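Local coordinates for protein thymidylate synthase thyX (Helicobacter pylori, PDB 3N3Y) that probably catalyses the reductive methylation of dUMP to dTMP, as an FAD-dependent homotetramer using methylenetetrahydrofolate as methyl donor and NADPH as reductant, at residues 9-19 with 197-208. Residues are numbered along the deposited sequence; the frame is centred on the assembly and turned at random.
Sequences MEVICKHYTPL and ALFDALPGEHQY. With UMP (2'-deoxyuridine 5'-monophosphate), chain E.
Met9 opens an apolar seam by touching Ala197 CB through its sulfur, and Val11 continues it across a turn of helix 189-201, from Ala197 to Ala201, its two methyls dividing the work. CG1, anti to the backbone N (chi1 -178°), reaches Ala201 CB and Leu198 CD2, while CG2 of Val11 lies 3.6 Å from Ala197 CB. Two residues on, Cys13 presses its CB against the carbonyl oxygen of Ala201; consistent with the small alanines, the axes of the short strand and helix segments approach to 7.4 Å. Beyond the classic beta bulge in which Lys14 and His15 both face Asn66, the ring of Tyr16 is sandwiched: Pro203 covers one face and the uracil of dUMP the other. Its backbone reads the same base, with Tyr16 N donating to UMP O2 (3.0 Å) and UMP N3 donating to Tyr16 O (2.9 Å); main chain and ring thus both engage the uracil. The edge of Tyr16 also points at the face of His206 in an offset T-shaped pair, planes at 73°. That imidazole is fixed by a nearly straight bond from His206 NE2 to Thr17 O (2.8 Å), the oxygen lying close to the ring plane. Leu19 then lays its CG over a face of His206, 3.8 Å from the ring centroid, and sends CD1 to the edge of Tyr208, whose hydroxyl bonds to Lys44 O. A water joins Leu19 N to Glu205 OE1. The arrangement illustrates how a substrate-binding segment can be backed by a C-terminal one. Strand 10-16, outermost of the antiparallel sheet within the chain, pairs with strand 64-73; helix 189-201 packs against it, with Met9 and Val11 on Leu194, helix 41-51 receives Leu19 and Tyr208, and His15 meets His15 of the second subunit.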
# COMPACT_ATOMS: atom_id res chain seq x y z
N MET A 9 -4.91 -22.89 17.38
CA MET A 9 -4.61 -22.87 15.94
C MET A 9 -3.10 -23.04 15.71
O MET A 9 -2.29 -22.57 16.51
CB MET A 9 -5.18 -21.62 15.24
CG MET A 9 -4.25 -20.42 15.09
SD MET A 9 -4.20 -19.32 16.53
CE MET A 9 -5.83 -18.57 16.48
N GLU A 10 -2.73 -23.74 14.65
CA GLU A 10 -1.32 -24.06 14.36
C GLU A 10 -0.64 -23.05 13.41
O GLU A 10 -1.07 -22.88 12.26
CB GLU A 10 -1.20 -25.49 13.80
CG GLU A 10 -1.70 -26.58 14.78
CD GLU A 10 -2.06 -27.91 14.11
OE1 GLU A 10 -1.88 -28.06 12.88
OE2 GLU A 10 -2.54 -28.82 14.83
N VAL A 11 0.41 -22.40 13.90
CA VAL A 11 1.19 -21.47 13.09
C VAL A 11 2.64 -21.92 12.90
O VAL A 11 3.37 -22.10 13.87
CB VAL A 11 1.25 -20.08 13.72
CG1 VAL A 11 2.03 -19.14 12.83
CG2 VAL A 11 -0.13 -19.55 13.96
N ILE A 12 3.05 -22.08 11.64
CA ILE A 12 4.43 -22.39 11.28
C ILE A 12 5.07 -21.21 10.55
O ILE A 12 4.49 -20.66 9.62
CB ILE A 12 4.52 -23.59 10.30
CG1 ILE A 12 3.73 -24.80 10.80
CG2 ILE A 12 5.98 -23.97 10.07
CD1 ILE A 12 4.24 -25.35 12.09
N CYS A 13 6.28 -20.84 10.96
CA CYS A 13 7.08 -19.93 10.14
C CYS A 13 7.92 -20.75 9.18
O CYS A 13 8.84 -21.44 9.61
CB CYS A 13 7.96 -19.03 11.00
SG CYS A 13 8.91 -17.84 10.01
N LYS A 14 7.60 -20.68 7.89
CA LYS A 14 8.23 -21.54 6.90
C LYS A 14 9.50 -20.92 6.29
O LYS A 14 10.38 -21.62 5.80
CB LYS A 14 7.22 -21.87 5.80
CG LYS A 14 5.85 -22.22 6.33
CD LYS A 14 5.02 -22.89 5.26
CE LYS A 14 4.81 -21.97 4.07
NZ LYS A 14 3.78 -22.55 3.14
N HIS A 15 9.58 -19.60 6.30
CA HIS A 15 10.78 -18.94 5.83
C HIS A 15 10.88 -17.55 6.39
O HIS A 15 9.86 -16.89 6.60
CB HIS A 15 10.84 -18.89 4.31
CG HIS A 15 12.20 -18.53 3.79
ND1 HIS A 15 13.20 -19.46 3.64
CD2 HIS A 15 12.73 -17.33 3.44
CE1 HIS A 15 14.29 -18.86 3.20
NE2 HIS A 15 14.03 -17.57 3.07
N TYR A 16 12.10 -17.12 6.66
CA TYR A 16 12.32 -15.77 7.15
C TYR A 16 13.61 -15.20 6.58
O TYR A 16 14.44 -15.92 6.03
CB TYR A 16 12.35 -15.72 8.67
CG TYR A 16 13.43 -16.59 9.29
CD1 TYR A 16 14.70 -16.09 9.53
CD2 TYR A 16 13.17 -17.92 9.62
CE1 TYR A 16 15.69 -16.89 10.10
CE2 TYR A 16 14.15 -18.72 10.18
CZ TYR A 16 15.40 -18.21 10.43
OH TYR A 16 16.36 -19.02 10.99
N THR A 17 13.74 -13.89 6.72
CA THR A 17 14.86 -13.15 6.18
C THR A 17 15.95 -13.06 7.25
O THR A 17 15.69 -12.60 8.36
CB THR A 17 14.44 -11.72 5.77
OG1 THR A 17 13.49 -11.78 4.70
CG2 THR A 17 15.64 -10.93 5.30
N PRO A 18 17.17 -13.50 6.90
CA PRO A 18 18.30 -13.39 7.83
C PRO A 18 18.36 -11.97 8.37
O PRO A 18 18.15 -11.04 7.59
CB PRO A 18 19.51 -13.67 6.94
CG PRO A 18 19.00 -14.51 5.84
CD PRO A 18 17.56 -14.09 5.61
N LEU A 19 18.61 -11.80 9.66
CA LEU A 19 18.71 -10.47 10.28
C LEU A 19 19.74 -9.53 9.64
O LEU A 19 19.57 -8.31 9.64
CB LEU A 19 19.07 -10.60 11.77
CG LEU A 19 17.97 -10.71 12.82
CD1 LEU A 19 18.61 -10.75 14.20
CD2 LEU A 19 17.01 -9.54 12.71
N ALA A 197 0.44 -16.92 18.90
CA ALA A 197 0.91 -18.03 18.08
C ALA A 197 1.91 -17.59 16.99
O ALA A 197 2.81 -18.35 16.61
CB ALA A 197 -0.27 -18.78 17.48
N LEU A 198 1.76 -16.37 16.47
CA LEU A 198 2.65 -15.86 15.42
C LEU A 198 4.01 -15.50 16.02
O LEU A 198 5.04 -15.80 15.45
CB LEU A 198 2.06 -14.63 14.70
CG LEU A 198 0.91 -14.74 13.67
CD1 LEU A 198 0.27 -13.36 13.41
CD2 LEU A 198 1.36 -15.38 12.34
N PHE A 199 3.98 -14.84 17.17
CA PHE A 199 5.19 -14.54 17.91
C PHE A 199 5.96 -15.82 18.17
O PHE A 199 7.16 -15.91 17.89
CB PHE A 199 4.86 -13.91 19.24
CG PHE A 199 6.07 -13.63 20.07
CD1 PHE A 199 6.87 -12.53 19.81
CD2 PHE A 199 6.41 -14.47 21.12
CE1 PHE A 199 8.00 -12.26 20.57
CE2 PHE A 199 7.54 -14.21 21.90
CZ PHE A 199 8.34 -13.10 21.62
N ASP A 200 5.27 -16.83 18.68
CA ASP A 200 5.95 -18.07 19.04
C ASP A 200 6.51 -18.81 17.83
O ASP A 200 7.45 -19.61 17.98
CB ASP A 200 5.05 -18.98 19.87
CG ASP A 200 4.65 -18.36 21.20
OD1 ASP A 200 5.24 -17.32 21.58
OD2 ASP A 200 3.73 -18.91 21.87
N ALA A 201 5.95 -18.57 16.64
CA ALA A 201 6.45 -19.23 15.42
C ALA A 201 7.73 -18.59 14.90
O ALA A 201 8.44 -19.18 14.09
CB ALA A 201 5.38 -19.27 14.33
N LEU A 202 8.01 -17.37 15.34
CA LEU A 202 9.20 -16.67 14.86
C LEU A 202 10.46 -17.41 15.29
O LEU A 202 10.47 -18.06 16.34
CB LEU A 202 9.23 -15.24 15.40
CG LEU A 202 8.17 -14.27 14.88
CD1 LEU A 202 8.20 -12.98 15.69
CD2 LEU A 202 8.38 -14.00 13.39
N PRO A 203 11.54 -17.30 14.49
CA PRO A 203 12.83 -17.83 14.96
C PRO A 203 13.20 -17.09 16.24
O PRO A 203 12.97 -15.88 16.30
CB PRO A 203 13.80 -17.43 13.84
CG PRO A 203 12.97 -16.90 12.71
CD PRO A 203 11.69 -16.43 13.31
N GLY A 204 13.72 -17.79 17.24
CA GLY A 204 14.11 -17.16 18.49
C GLY A 204 15.04 -15.97 18.31
O GLY A 204 14.97 -14.98 19.04
N GLU A 205 15.92 -16.06 17.31
CA GLU A 205 16.91 -15.02 17.06
C GLU A 205 16.28 -13.69 16.62
O GLU A 205 16.88 -12.63 16.83
CB GLU A 205 17.97 -15.50 16.06
CG GLU A 205 18.23 -14.54 14.89
CD GLU A 205 19.71 -14.16 14.75
OE1 GLU A 205 20.22 -14.14 13.59
OE2 GLU A 205 20.36 -13.89 15.79
N HIS A 206 15.08 -13.74 16.03
CA HIS A 206 14.35 -12.52 15.65
C HIS A 206 13.37 -12.04 16.72
O HIS A 206 12.88 -10.91 16.66
CB HIS A 206 13.55 -12.74 14.36
CG HIS A 206 14.37 -12.87 13.12
ND1 HIS A 206 15.44 -13.74 13.01
CD2 HIS A 206 14.23 -12.30 11.90
CE1 HIS A 206 15.94 -13.67 11.79
NE2 HIS A 206 15.22 -12.81 11.09
N GLN A 207 13.05 -12.89 17.69
CA GLN A 207 11.95 -12.56 18.60
C GLN A 207 12.16 -11.29 19.44
O GLN A 207 11.19 -10.70 19.90
CB GLN A 207 11.57 -13.75 19.48
CG GLN A 207 10.65 -14.75 18.78
CD GLN A 207 10.23 -15.87 19.70
OE1 GLN A 207 10.41 -15.80 20.91
NE2 GLN A 207 9.66 -16.93 19.13
N TYR A 208 13.40 -10.85 19.60
CA TYR A 208 13.65 -9.64 20.40
C TYR A 208 13.12 -8.36 19.77
O TYR A 208 12.90 -7.36 20.46
CB TYR A 208 15.13 -9.49 20.71
CG TYR A 208 15.96 -9.10 19.51
CD1 TYR A 208 16.18 -10.02 18.48
CD2 TYR A 208 16.52 -7.84 19.41
CE1 TYR A 208 16.93 -9.68 17.39
CE2 TYR A 208 17.29 -7.49 18.31
CZ TYR A 208 17.49 -8.41 17.30
OH TYR A 208 18.24 -8.09 16.20
N1 UMP E . 15.64 -20.61 7.45
C2 UMP E . 15.14 -19.46 6.86
N3 UMP E . 15.96 -18.36 6.69
C4 UMP E . 17.26 -18.42 7.12
C5 UMP E . 17.76 -19.57 7.71
C6 UMP E . 16.93 -20.67 7.88
O2 UMP E . 13.97 -19.42 6.48
O4 UMP E . 17.97 -17.44 6.97
C1' UMP E . 14.72 -21.75 7.61
C2' UMP E . 15.09 -22.90 6.70
C3' UMP E . 14.55 -24.08 7.48
C4' UMP E . 14.46 -23.63 8.94
O3' UMP E . 13.28 -24.40 6.99
O4' UMP E . 14.68 -22.23 8.94
C5' UMP E . 15.52 -24.31 9.79
O5' UMP E . 16.80 -24.01 9.27
P UMP E . 18.15 -24.32 10.10
OP1 UMP E . 19.28 -23.57 9.45
OP2 UMP E . 18.40 -25.81 10.00
OP3 UMP E . 17.98 -23.88 11.51
O HOH W 1 18.73 -14.62 11.13